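Local coordinates for pyridoxamine 5-phosphate-dependent dehydrase (Escherichia coli, PDB 3B8X), which removes the C3'-hydroxyl group from GDP-4-keto-6-deoxy-D-mannose by combined transamination and deoxygenation, a step towards the O-antigen sugar L-colitose, at residues S49-V55 with G198-D204; I157-C163 with F178-F184; Y281-F286 with I382-R386. The protein carries 1 engineered substitution. All blocks are in the same frame, centred on the assembly; numbering follows the deposited sequence. Where two conformers were deposited one is given.

Contact 1: residues S49-V55 with G198-D204; sequences SKYAVMV and GCIVTDD. With NA (sodium ion), chain N.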
loop_
_atom_site.group_PDB
_atom_site.type_symbol
_atom_site.label_atom_id
_atom_site.label_comp_id
_atom_site.label_asym_id
_atom_site.label_seq_id
_atom_site.Cartn_x
_atom_site.Cartn_y
_atom_site.Cartn_z
ATOM N N SER B 49 -18.615 -5.271 -14.633
ATOM C CA SER B 49 -18.993 -4.549 -13.402
ATOM C C SER B 49 -19.287 -3.083 -13.774
ATOM O O SER B 49 -18.840 -2.589 -14.806
ATOM C CB SER B 49 -17.876 -4.616 -12.348
ATOM O OG SER B 49 -16.692 -4.096 -12.914
ATOM N N LYS B 50 -20.016 -2.347 -12.950
ATOM C CA LYS B 50 -20.219 -0.971 -13.371
ATOM C C LYS B 50 -18.942 -0.199 -13.169
ATOM O O LYS B 50 -18.645 0.721 -13.922
ATOM C CB LYS B 50 -21.324 -0.263 -12.596
ATOM C CG LYS B 50 -22.598 -1.099 -12.459
ATOM C CD LYS B 50 -23.631 -0.452 -11.540
ATOM C CE LYS B 50 -24.774 0.183 -12.326
ATOM N NZ LYS B 50 -24.639 1.674 -12.450
ATOM N N TYR B 51 -18.200 -0.545 -12.123
ATOM C CA TYR B 51 -17.031 0.236 -11.806
ATOM C C TYR B 51 -15.812 -0.600 -11.553
ATOM O O TYR B 51 -15.912 -1.743 -11.117
ATOM C CB TYR B 51 -17.303 0.959 -10.499
ATOM C CG TYR B 51 -18.531 1.784 -10.517
ATOM C CD1 TYR B 51 -19.664 1.382 -9.833
ATOM C CD2 TYR B 51 -18.536 3.010 -11.163
ATOM C CE1 TYR B 51 -20.797 2.161 -9.843
ATOM C CE2 TYR B 51 -19.643 3.811 -11.140
ATOM C CZ TYR B 51 -20.767 3.371 -10.484
ATOM O OH TYR B 51 -21.868 4.175 -10.476
ATOM N N ALA B 52 -14.661 0.044 -11.698
ATOM C CA ALA B 52 -13.374 -0.582 -11.405
ATOM C C ALA B 52 -12.438 0.473 -10.800
ATOM O O ALA B 52 -12.450 1.642 -11.236
ATOM C CB ALA B 52 -12.761 -1.166 -12.680
ATOM N N VAL B 53 -11.704 0.087 -9.753
ATOM C CA VAL B 53 -10.726 0.981 -9.106
ATOM C C VAL B 53 -9.405 0.245 -9.029
ATOM O O VAL B 53 -9.290 -0.691 -8.259
ATOM C CB VAL B 53 -11.049 1.416 -7.676
ATOM C CG1 VAL B 53 -9.923 2.306 -7.164
ATOM C CG2 VAL B 53 -12.382 2.203 -7.574
ATOM N N MET B 54 -8.415 0.702 -9.788
ATOM C CA MET B 54 -7.075 0.109 -9.776
ATOM C C MET B 54 -6.233 0.577 -8.598
ATOM O O MET B 54 -6.271 1.745 -8.243
ATOM C CB MET B 54 -6.315 0.490 -11.013
ATOM C CG MET B 54 -5.014 -0.355 -11.180
ATOM S SD MET B 54 -4.053 0.242 -12.608
ATOM C CE MET B 54 -2.859 -1.082 -12.916
ATOM N N VAL B 55 -5.502 -0.339 -7.991
ATOM C CA VAL B 55 -4.712 -0.021 -6.809
ATOM C C VAL B 55 -3.354 -0.662 -6.927
ATOM O O VAL B 55 -3.047 -1.370 -7.881
ATOM C CB VAL B 55 -5.389 -0.450 -5.468
ATOM C CG1 VAL B 55 -6.599 0.461 -5.181
ATOM C CG2 VAL B 55 -5.826 -1.881 -5.525
ATOM N N GLY B 198 -3.469 -4.188 -8.570
ATOM C CA GLY B 198 -4.670 -4.819 -8.063
ATOM C C GLY B 198 -5.869 -4.002 -8.568
ATOM O O GLY B 198 -5.693 -2.962 -9.170
ATOM N N CYS B 199 -7.079 -4.496 -8.344
ATOM C CA CYS B 199 -8.263 -3.777 -8.782
ATOM C C CYS B 199 -9.434 -4.240 -7.949
ATOM O O CYS B 199 -9.507 -5.414 -7.595
ATOM C CB CYS B 199 -8.554 -4.131 -10.232
ATOM S SG CYS B 199 -9.394 -2.818 -11.152
ATOM N N ILE B 200 -10.341 -3.318 -7.666
ATOM C CA ILE B 200 -11.564 -3.649 -6.935
ATOM C C ILE B 200 -12.654 -3.274 -7.911
ATOM O O ILE B 200 -12.625 -2.193 -8.477
ATOM C CB ILE B 200 -11.798 -2.801 -5.647
ATOM C CG1 ILE B 200 -10.552 -2.868 -4.745
ATOM C CG2 ILE B 200 -13.013 -3.380 -4.875
ATOM C CD1 ILE B 200 -9.710 -1.562 -4.776
ATOM N N VAL B 201 -13.628 -4.159 -8.078
ATOM C CA VAL B 201 -14.750 -3.890 -8.954
ATOM C C VAL B 201 -16.021 -3.939 -8.077
ATOM O O VAL B 201 -16.064 -4.629 -7.055
ATOM C CB VAL B 201 -14.848 -4.916 -10.136
ATOM C CG1 VAL B 201 -13.510 -5.051 -10.844
ATOM C CG2 VAL B 201 -15.328 -6.265 -9.636
ATOM N N THR B 202 -17.022 -3.166 -8.489
ATOM C CA THR B 202 -18.305 -3.091 -7.803
ATOM C C THR B 202 -19.332 -2.469 -8.737
ATOM O O THR B 202 -19.003 -1.967 -9.841
ATOM C CB THR B 202 -18.207 -2.365 -6.435
ATOM O OG1 THR B 202 -19.478 -2.335 -5.776
ATOM C CG2 THR B 202 -17.670 -0.947 -6.614
ATOM N N ASP B 203 -20.597 -2.598 -8.340
ATOM C CA ASP B 203 -21.687 -2.031 -9.124
ATOM C C ASP B 203 -22.253 -0.903 -8.278
ATOM O O ASP B 203 -23.061 -0.118 -8.741
ATOM C CB ASP B 203 -22.758 -3.075 -9.403
ATOM C CG ASP B 203 -22.355 -4.033 -10.475
ATOM O OD1 ASP B 203 -21.491 -3.716 -11.346
ATOM O OD2 ASP B 203 -22.947 -5.125 -10.438
ATOM N N ASP B 204 -21.793 -0.838 -7.033
ATOM C CA ASP B 204 -22.213 0.169 -6.085
ATOM C C ASP B 204 -21.496 1.511 -6.225
ATOM O O ASP B 204 -20.296 1.627 -5.971
ATOM C CB ASP B 204 -22.050 -0.389 -4.671
ATOM C CG ASP B 204 -22.805 0.426 -3.638
ATOM O OD1 ASP B 204 -22.414 1.598 -3.367
ATOM O OD2 ASP B 204 -23.825 -0.087 -3.124
HETATM NA NA NA N . -21.959 -7.531 -9.885
HETATM O O HOH W 1 -22.324 -7.254 -7.411
HETATM O O HOH W 2 -24.225 -8.540 -9.454
HETATM O O HOH W 3 -19.559 -6.264 -9.698
HETATM O O HOH W 4 -21.889 -7.584 -12.510
#
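The ring of Y51 turns its edge to the end of the partner strand: T202 O and D203 O both lie near the ring plane, with CE1 3.4 Å from D203 O. One face carries K50 CB, 3.6 Å above the plane and offset toward the rim, and Y208 stacks on the ring from helix 205-214. Y51 CG stands opposite its carbonyl carbon (chi1 -55°), which carries CD1 and CE1 past T202 O to the D203 backbone. The second flat group, the D203 carboxylate, splits its work. OD1 accepts from K50 N at 2.6 Å, met nearly end-on, while OD2 binds sodium at 2.7 Å, with T177 O and four waters completing the shell. T202 is faced by two residues, K50 and Y51, a classic beta bulge at this end of the pairing. From Y51-T202 onward the pairing is antiparallel (159°), V53-I200 and V55-G198 being the next hydrogen-bonded pairs. Y51 O takes two donors from opposite faces of its plane, S49 OG at 3.1 Å and T202 N at 3.2 Å. S49 OG sits between its own N and carbonyl carbon (chi1 57°), which also lays it on V201 CB at 3.4 Å. Near the other end I200 CD1 meets V55 CG1 at 3.7 Å, the side chains crossing at about a right angle. T202 OG1 accepts from D204 N, an ST turn, and also hydrogen-bonds to L180 O. D204, N-cap of helix 205-214, bonds through OD1 to I207 N and salt-bridges R76 through OD2. Within the chain strand 51-55 edges the mixed sheet, and 198-202 joins it to 181-185. Helices 205-214 and 58-68 pack on the face of V53, V55 and I200; helix 34-47 packs on that of M54, C199 and V201.

Contact 2: residues I157-C163 with F178-F184; sequences ILLEDNC and FGLMGTF. With G4M ([(2R,3S,4R,5R)-5-(2-amino-6-oxo-1,6-dihydro-9H-purin-9-yl)-3,4-dihydroxytetrahydrofuran-2-yl]methyl (2R,3S,4S,5S,6R)-3,4-dihydroxy-5-[({3-hydroxy-2-methyl-5-[(phosphonooxy)methyl]pyridin-4-yl}methyl)amino]-6-methyltetrahydro-2H-pyran-2-yl dihydrogen diphosphate), chain O.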
loop_
_atom_site.group_PDB
_atom_site.type_symbol
_atom_site.label_atom_id
_atom_site.label_comp_id
_atom_site.label_asym_id
_atom_site.label_seq_id
_atom_site.Cartn_x
_atom_site.Cartn_y
_atom_site.Cartn_z
ATOM N N ILE B 157 -23.293 -9.789 3.618
ATOM C CA ILE B 157 -22.619 -9.286 2.438
ATOM C C ILE B 157 -21.731 -10.389 1.848
ATOM O O ILE B 157 -21.022 -11.119 2.588
ATOM C CB ILE B 157 -21.693 -8.125 2.801
ATOM C CG1 ILE B 157 -22.472 -6.933 3.331
ATOM C CG2 ILE B 157 -20.850 -7.745 1.588
ATOM C CD1 ILE B 157 -21.760 -6.216 4.472
ATOM N N LEU B 158 -21.695 -10.429 0.519
ATOM C CA LEU B 158 -20.828 -11.366 -0.184
ATOM C C LEU B 158 -19.695 -10.574 -0.830
ATOM O O LEU B 158 -19.948 -9.591 -1.592
ATOM C CB LEU B 158 -21.619 -12.073 -1.296
ATOM C CG LEU B 158 -20.840 -12.986 -2.227
ATOM C CD1 LEU B 158 -20.276 -14.190 -1.473
ATOM C CD2 LEU B 158 -21.664 -13.399 -3.401
ATOM N N LEU B 159 -18.463 -11.025 -0.542
ATOM C CA LEU B 159 -17.275 -10.391 -1.140
ATOM C C LEU B 159 -16.536 -11.480 -1.865
ATOM O O LEU B 159 -16.659 -12.602 -1.453
ATOM C CB LEU B 159 -16.356 -9.922 -0.040
ATOM C CG LEU B 159 -17.095 -8.824 0.739
ATOM C CD1 LEU B 159 -16.322 -8.459 1.989
ATOM C CD2 LEU B 159 -17.392 -7.634 -0.174
ATOM N N GLU B 160 -15.733 -11.177 -2.883
ATOM C CA GLU B 160 -14.933 -12.233 -3.503
ATOM C C GLU B 160 -13.517 -11.726 -3.529
ATOM O O GLU B 160 -13.282 -10.558 -3.840
ATOM C CB GLU B 160 -15.276 -12.389 -4.982
ATOM C CG GLU B 160 -16.490 -13.243 -5.292
ATOM C CD GLU B 160 -16.829 -13.203 -6.773
ATOM O OE1 GLU B 160 -16.275 -14.006 -7.556
ATOM O OE2 GLU B 160 -17.609 -12.318 -7.189
ATOM N N ASP B 161 -12.571 -12.589 -3.200
ATOM C CA ASP B 161 -11.176 -12.241 -3.368
ATOM C C ASP B 161 -10.932 -13.020 -4.675
ATOM O O ASP B 161 -10.966 -14.245 -4.663
ATOM C CB ASP B 161 -10.300 -12.773 -2.214
ATOM C CG ASP B 161 -8.784 -12.689 -2.540
ATOM O OD1 ASP B 161 -8.500 -12.587 -3.753
ATOM O OD2 ASP B 161 -7.908 -12.715 -1.610
ATOM N N ASN B 162 -10.851 -12.314 -5.799
ATOM C CA ASN B 162 -10.614 -12.939 -7.082
ATOM C C ASN B 162 -9.195 -12.763 -7.646
ATOM O O ASN B 162 -8.975 -12.865 -8.848
ATOM C CB ASN B 162 -11.589 -12.451 -8.154
ATOM C CG ASN B 162 -11.831 -13.526 -9.262
ATOM O OD1 ASN B 162 -11.985 -14.719 -8.979
ATOM N ND2 ASN B 162 -11.872 -13.095 -10.512
ATOM N N CYS B 163 -8.227 -12.677 -6.757
ATOM C CA CYS B 163 -6.868 -12.484 -7.176
ATOM C C CYS B 163 -6.229 -13.687 -7.869
ATOM O O CYS B 163 -5.188 -13.509 -8.513
ATOM C CB CYS B 163 -6.046 -11.989 -5.970
ATOM S SG CYS B 163 -6.482 -10.303 -5.426
ATOM N N PHE B 178 -19.765 -11.499 -8.672
ATOM C CA PHE B 178 -20.915 -11.989 -7.921
ATOM C C PHE B 178 -21.117 -11.209 -6.613
ATOM O O PHE B 178 -22.247 -10.918 -6.215
ATOM C CB PHE B 178 -20.686 -13.457 -7.633
ATOM C CG PHE B 178 -20.672 -14.314 -8.882
ATOM C CD1 PHE B 178 -19.498 -14.468 -9.648
ATOM C CD2 PHE B 178 -21.822 -14.956 -9.310
ATOM C CE1 PHE B 178 -19.488 -15.257 -10.769
ATOM C CE2 PHE B 178 -21.801 -15.727 -10.463
ATOM C CZ PHE B 178 -20.631 -15.927 -11.147
ATOM N N GLY B 179 -20.002 -10.844 -5.986
ATOM C CA GLY B 179 -19.967 -10.126 -4.726
ATOM C C GLY B 179 -20.348 -8.648 -4.820
ATOM O O GLY B 179 -20.463 -8.063 -5.911
ATOM N N LEU B 180 -20.566 -8.055 -3.658
ATOM C CA LEU B 180 -20.802 -6.614 -3.584
ATOM C C LEU B 180 -19.520 -5.954 -4.134
ATOM O O LEU B 180 -19.547 -4.903 -4.808
ATOM C CB LEU B 180 -20.989 -6.233 -2.115
ATOM C CG LEU B 180 -20.831 -4.745 -1.867
ATOM C CD1 LEU B 180 -21.949 -3.969 -2.592
ATOM C CD2 LEU B 180 -20.829 -4.491 -0.368
ATOM N N MET B 181 -18.394 -6.586 -3.801
ATOM C CA MET B 181 -17.055 -6.209 -4.298
ATOM C C MET B 181 -16.299 -7.442 -4.723
ATOM O O MET B 181 -16.510 -8.538 -4.171
ATOM C CB MET B 181 -16.221 -5.492 -3.236
ATOM C CG MET B 181 -16.463 -3.976 -3.266
ATOM S SD MET B 181 -15.629 -3.074 -1.964
ATOM C CE MET B 181 -16.605 -3.522 -0.580
ATOM N N GLY B 182 -15.338 -7.237 -5.621
ATOM C CA GLY B 182 -14.484 -8.290 -6.082
ATOM C C GLY B 182 -13.070 -7.771 -6.288
ATOM O O GLY B 182 -12.861 -6.732 -6.908
ATOM N N THR B 183 -12.087 -8.536 -5.840
ATOM C CA THR B 183 -10.701 -8.082 -6.013
ATOM C C THR B 183 -9.923 -8.877 -7.047
ATOM O O THR B 183 -10.167 -10.065 -7.220
ATOM C CB THR B 183 -9.928 -8.038 -4.672
ATOM O OG1 THR B 183 -9.917 -9.343 -4.046
ATOM C CG2 THR B 183 -10.494 -6.968 -3.712
ATOM N N PHE B 184 -9.001 -8.212 -7.741
ATOM C CA PHE B 184 -8.129 -8.881 -8.700
ATOM C C PHE B 184 -6.682 -8.453 -8.458
ATOM O O PHE B 184 -6.415 -7.425 -7.809
ATOM C CB PHE B 184 -8.479 -8.550 -10.152
ATOM C CG PHE B 184 -9.859 -8.903 -10.541
ATOM C CD1 PHE B 184 -10.924 -8.224 -9.986
ATOM C CD2 PHE B 184 -10.093 -9.812 -11.567
ATOM C CE1 PHE B 184 -12.214 -8.479 -10.380
ATOM C CE2 PHE B 184 -11.422 -10.054 -12.003
ATOM C CZ PHE B 184 -12.479 -9.404 -11.377
HETATM O OP3 G4M O . 0.223 -10.442 -4.872
HETATM P PL G4M O . -0.970 -9.409 -4.727
HETATM O OP1 G4M O . -0.752 -8.361 -3.507
HETATM O OP2 G4M O . -1.122 -8.593 -6.103
HETATM O OP4 G4M O . -2.363 -10.237 -4.562
HETATM C C5B G4M O . -2.419 -10.728 -3.253
HETATM C C5L G4M O . -3.336 -11.891 -3.259
HETATM C C6L G4M O . -4.608 -11.753 -2.722
HETATM N N1L G4M O . -5.408 -12.793 -2.666
HETATM C C2L G4M O . -5.075 -13.988 -3.103
HETATM C C2A G4M O . -6.030 -15.149 -2.952
HETATM C C3L G4M O . -3.840 -14.225 -3.698
HETATM O O3L G4M O . -3.532 -15.488 -4.063
HETATM C C4L G4M O . -2.939 -13.117 -3.811
HETATM C C4A G4M O . -1.663 -13.256 -4.375
HETATM N N4A G4M O . -1.246 -14.434 -4.730
HETATM C C4G G4M O . 0.002 -14.548 -5.398
HETATM C C5G G4M O . 0.697 -15.846 -5.062
HETATM C C6G G4M O . -0.252 -17.030 -5.246
HETATM O O5G G4M O . 1.686 -15.917 -6.085
HETATM C C3G G4M O . 0.963 -13.413 -5.008
HETATM O O3G G4M O . 1.010 -12.497 -6.096
HETATM C C2G G4M O . 2.393 -13.990 -4.797
HETATM O O2G G4M O . 3.388 -12.962 -4.801
HETATM C C1G G4M O . 2.735 -14.981 -5.885
HETATM O O1G G4M O . 3.791 -15.776 -5.362
HETATM P P2 G4M O . 4.963 -16.242 -6.332
HETATM O O3P G4M O . 4.341 -16.851 -7.694
HETATM O O4P G4M O . 5.724 -17.479 -5.611
HETATM O OPP G4M O . 5.817 -14.890 -6.540
HETATM P P G4M O . 7.235 -15.135 -7.256
HETATM O O1P G4M O . 8.258 -16.225 -6.641
HETATM O O2P G4M O . 7.860 -13.678 -7.105
HETATM O "O5'" G4M O . 7.024 -15.227 -8.820
HETATM C "C5'" G4M O . 6.839 -16.564 -9.232
HETATM C "C4'" G4M O . 7.803 -16.819 -10.380
HETATM O "O4'" G4M O . 7.820 -15.662 -11.268
HETATM C "C3'" G4M O . 9.243 -16.970 -9.838
HETATM O "O3'" G4M O . 9.907 -17.875 -10.708
HETATM C "C2'" G4M O . 9.815 -15.540 -9.946
HETATM O "O2'" G4M O . 11.231 -15.626 -10.147
HETATM C "C1'" G4M O . 9.147 -15.088 -11.237
HETATM N N9 G4M O . 9.073 -13.626 -11.324
HETATM C C8 G4M O . 8.339 -12.818 -10.514
HETATM N N7 G4M O . 8.494 -11.577 -10.929
HETATM C C4 G4M O . 9.685 -12.860 -12.284
HETATM C C5 G4M O . 9.310 -11.519 -12.032
HETATM C C6 G4M O . 9.799 -10.482 -12.905
HETATM O O6 G4M O . 9.520 -9.301 -12.769
HETATM N N3 G4M O . 10.497 -13.143 -13.306
HETATM C C2 G4M O . 10.953 -12.175 -14.086
HETATM N N1 G4M O . 10.621 -10.856 -13.909
HETATM N N2 G4M O . 11.793 -12.491 -15.107
#
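E160 OE2 is gripped by two successive backbone amides, F178 N at 2.7 Å and G179 N at 3.1 Å. The first comes nearly along the C-O bond; the second reaches the anti side, 20° out of the carboxylate plane. The extended chain beyond CG (chi2 174°) carries the E160 carboxylate across to the loop leading into strand 181-185. There OE2 also lies at the edge of the F178 ring, while OE1 bonds to G176 N and N136 ND2. This buried carboxylate is therefore met by at least four donors, which would be expected to favour its charged form. The backbones run parallel: L180 N gives a short 2.6 Å bond to L158 O, E160 N bonds to M181 O, and T183 N to E160 O. L159 CD2 rests on M181 CB at 3.9 Å, the two side chains pointing the same way. Further along the segment, D161 OD2 lies 2.7 Å from the pyridine nitrogen N1L of the cofactor-sugar adduct, the aspartate-pyridine pairing characteristic of fold type I enzymes using pyridoxal phosphate. Its other oxygen, OD1, accepts from C163 N at 3.0 Å in an Asx turn; T93 and N62 also hold OD2. T183 OG1 packs against D161 CA at 3.2 Å and bonds to N62 OD1, tying both residues to one second-shell amide. C163 CB approaches N1L to 3.5 Å. The N162 amide, whose OD1 bonds to N136, stands almost perpendicular to the F184 ring (89°). Strands 157-161 and 181-185 lie centrally in the mixed sheet, between 129-135 and 198-202. Helix 58-68 packs on the face of L159, M181 and T183, and helix 144-151 contacts L158 and E160.

Contact 3: residues Y281-F286 with I382-R386; sequences YFLDKF and IDYLR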
loop_
_atom_site.group_PDB
_atom_site.type_symbol
_atom_site.label_atom_id
_atom_site.label_comp_id
_atom_site.label_asym_id
_atom_site.label_seq_id
_atom_site.Cartn_x
_atom_site.Cartn_y
_atom_site.Cartn_z
ATOM N N TYR B 281 -5.332 -30.884 -21.446
ATOM C CA TYR B 281 -4.298 -31.891 -21.624
ATOM C C TYR B 281 -3.821 -32.436 -20.265
ATOM O O TYR B 281 -3.694 -33.646 -20.026
ATOM C CB TYR B 281 -3.148 -31.225 -22.377
ATOM C CG TYR B 281 -2.127 -32.214 -22.840
ATOM C CD1 TYR B 281 -2.475 -33.157 -23.795
ATOM C CD2 TYR B 281 -0.847 -32.269 -22.273
ATOM C CE1 TYR B 281 -1.570 -34.088 -24.238
ATOM C CE2 TYR B 281 0.052 -33.210 -22.687
ATOM C CZ TYR B 281 -0.315 -34.121 -23.686
ATOM O OH TYR B 281 0.590 -35.065 -24.149
ATOM N N PHE B 282 -3.593 -31.507 -19.349
ATOM C CA PHE B 282 -3.182 -31.871 -17.984
ATOM C C PHE B 282 -4.161 -32.899 -17.363
ATOM O O PHE B 282 -3.748 -33.961 -16.859
ATOM C CB PHE B 282 -3.169 -30.592 -17.117
ATOM C CG PHE B 282 -2.952 -30.854 -15.641
ATOM C CD1 PHE B 282 -1.710 -31.287 -15.179
ATOM C CD2 PHE B 282 -4.001 -30.704 -14.740
ATOM C CE1 PHE B 282 -1.506 -31.565 -13.802
ATOM C CE2 PHE B 282 -3.835 -30.984 -13.378
ATOM C CZ PHE B 282 -2.591 -31.433 -12.906
ATOM N N LEU B 283 -5.458 -32.574 -17.412
ATOM C CA LEU B 283 -6.477 -33.439 -16.843
ATOM C C LEU B 283 -6.472 -34.786 -17.559
ATOM O O LEU B 283 -6.592 -35.848 -16.935
ATOM C CB LEU B 283 -7.868 -32.796 -16.917
ATOM C CG LEU B 283 -8.042 -31.594 -15.964
ATOM C CD1 LEU B 283 -9.395 -30.873 -16.108
ATOM C CD2 LEU B 283 -7.704 -31.909 -14.467
ATOM N N ASP B 284 -6.330 -34.749 -18.873
ATOM C CA ASP B 284 -6.347 -35.992 -19.619
ATOM C C ASP B 284 -5.114 -36.793 -19.216
ATOM O O ASP B 284 -5.139 -38.015 -19.060
ATOM C CB ASP B 284 -6.340 -35.706 -21.112
ATOM C CG ASP B 284 -5.868 -36.885 -21.922
ATOM O OD1 ASP B 284 -6.438 -37.988 -21.745
ATOM O OD2 ASP B 284 -4.925 -36.721 -22.725
ATOM N N LYS B 285 -4.018 -36.097 -18.981
ATOM C CA LYS B 285 -2.823 -36.819 -18.586
ATOM C C LYS B 285 -2.717 -37.356 -17.147
ATOM O O LYS B 285 -1.950 -38.299 -16.874
ATOM C CB LYS B 285 -1.607 -35.952 -18.899
ATOM C CG LYS B 285 -1.342 -35.873 -20.356
ATOM C CD LYS B 285 0.016 -36.481 -20.547
ATOM C CE LYS B 285 0.000 -37.583 -21.562
ATOM N NZ LYS B 285 1.414 -38.000 -21.733
ATOM N N PHE B 286 -3.393 -36.691 -16.214
ATOM C CA PHE B 286 -3.328 -37.068 -14.814
ATOM C C PHE B 286 -4.655 -37.601 -14.279
ATOM O O PHE B 286 -4.805 -37.788 -13.066
ATOM C CB PHE B 286 -2.919 -35.832 -14.001
ATOM C CG PHE B 286 -1.454 -35.503 -14.097
ATOM C CD1 PHE B 286 -0.988 -34.686 -15.111
ATOM C CD2 PHE B 286 -0.545 -36.041 -13.196
ATOM C CE1 PHE B 286 0.354 -34.382 -15.197
ATOM C CE2 PHE B 286 0.816 -35.765 -13.306
ATOM C CZ PHE B 286 1.253 -34.931 -14.300
ATOM N N ILE B 382 3.994 -30.706 -19.685
ATOM C CA ILE B 382 3.042 -31.576 -18.970
ATOM C C ILE B 382 3.386 -33.054 -19.127
ATOM O O ILE B 382 3.178 -33.875 -18.217
ATOM C CB ILE B 382 1.597 -31.308 -19.439
ATOM C CG1 ILE B 382 1.073 -30.044 -18.764
ATOM C CG2 ILE B 382 0.653 -32.446 -19.034
ATOM C CD1 ILE B 382 -0.112 -29.414 -19.523
ATOM N N ASP B 383 3.844 -33.419 -20.318
ATOM C CA ASP B 383 4.249 -34.809 -20.558
ATOM C C ASP B 383 5.369 -35.080 -19.566
ATOM O O ASP B 383 5.542 -36.168 -18.992
ATOM C CB ASP B 383 4.916 -34.925 -21.936
ATOM C CG ASP B 383 3.932 -34.865 -23.106
ATOM O OD1 ASP B 383 2.749 -35.222 -22.933
ATOM O OD2 ASP B 383 4.363 -34.492 -24.225
ATOM N N TYR B 384 6.235 -34.094 -19.482
ATOM C CA TYR B 384 7.421 -34.228 -18.663
ATOM C C TYR B 384 6.981 -34.411 -17.220
ATOM O O TYR B 384 7.422 -35.327 -16.507
ATOM C CB TYR B 384 8.281 -32.958 -18.853
ATOM C CG TYR B 384 9.609 -32.941 -18.133
ATOM C CD1 TYR B 384 10.477 -34.038 -18.167
ATOM C CD2 TYR B 384 10.002 -31.813 -17.401
ATOM C CE1 TYR B 384 11.717 -34.007 -17.481
ATOM C CE2 TYR B 384 11.220 -31.775 -16.717
ATOM C CZ TYR B 384 12.077 -32.874 -16.755
ATOM O OH TYR B 384 13.288 -32.840 -16.074
ATOM N N LEU B 385 6.095 -33.522 -16.789
ATOM C CA LEU B 385 5.585 -33.551 -15.425
ATOM C C LEU B 385 4.978 -34.918 -15.100
ATOM O O LEU B 385 5.289 -35.503 -14.048
ATOM C CB LEU B 385 4.577 -32.428 -15.256
ATOM C CG LEU B 385 3.698 -32.390 -14.011
ATOM C CD1 LEU B 385 4.482 -31.772 -12.879
ATOM C CD2 LEU B 385 2.569 -31.462 -14.392
ATOM N N ARG B 386 4.210 -35.460 -16.054
ATOM C CA ARG B 386 3.613 -36.799 -15.926
ATOM C C ARG B 386 4.635 -37.951 -15.806
ATOM O O ARG B 386 4.423 -38.910 -15.045
ATOM C CB ARG B 386 2.550 -37.030 -16.998
ATOM C CG ARG B 386 1.703 -38.294 -16.845
ATOM C CD ARG B 386 0.800 -38.300 -15.630
ATOM N NE ARG B 386 0.161 -39.606 -15.406
ATOM C CZ ARG B 386 0.736 -40.645 -14.795
ATOM N NH1 ARG B 386 2.003 -40.623 -14.404
ATOM N NH2 ARG B 386 0.050 -41.754 -14.607
HETATM O O HOH W 5 4.081 -38.125 -20.302
HETATM O O HOH W 6 -2.797 -41.068 -15.641
#
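A knob-into-hole contact joins the C-terminal end of the long helix 255-286 to helix 379-388, the short segments running nearly parallel at 24° with axes 10.2 Å apart. The knob is I382, seated among Y281, F282, K285 and F286; its CG2 touches Y281 CD2 at 3.6 Å. L385 adds its CG against F286 CZ at 3.5 Å and its CD2 at the edge of the F282 ring. The aromatic side continues into the antiparallel sheet, where F306 stacks on F282 and F308 meets F286. Charged and polar bonds lie along one flank. D383 OD1 accepts a very short 2.5 Å bond from Y281 OH, its exact length doubtful, near the plane of the tyrosine ring, with the carboxylate turned 70° from that plane. The same oxygen forms a salt bridge with K285 NZ, the hydrogen bond within it weak at 3.3 Å. A water also links K285 NZ to D383 O. R386 bends at chi2 (66°), which lays its aliphatic part over the F286 ring and brings NE to K285 O in a weak bond. In this CH-pi contact R386 CD stands 3.5 Å from the F286 centroid, almost above its centre.

In the fold
Contacts 1 and 2 belong to one mixed sheet, their centres 10 Å apart, because strands 181-185 and 198-202 are neighbours in it. Probable hydrogen bonds tie them, T202 OG1 to L180 O at 2.7 Å and C199 O to F184 N at 2.8 Å, and V201 packs on F184. Contact 2 reaches the adduct pocket; in contact 1, G198 CA lies about 6 Å from the nearest adduct atom, a phosphate oxygen, with sodium at the other end. Contact 3 stands apart, its nearest atoms about 18 Å from contact 2 and about 26 Å from contact 1. Its D383 side chain lies about 4 Å from that of D380, a magnesium-binding residue without that metal here.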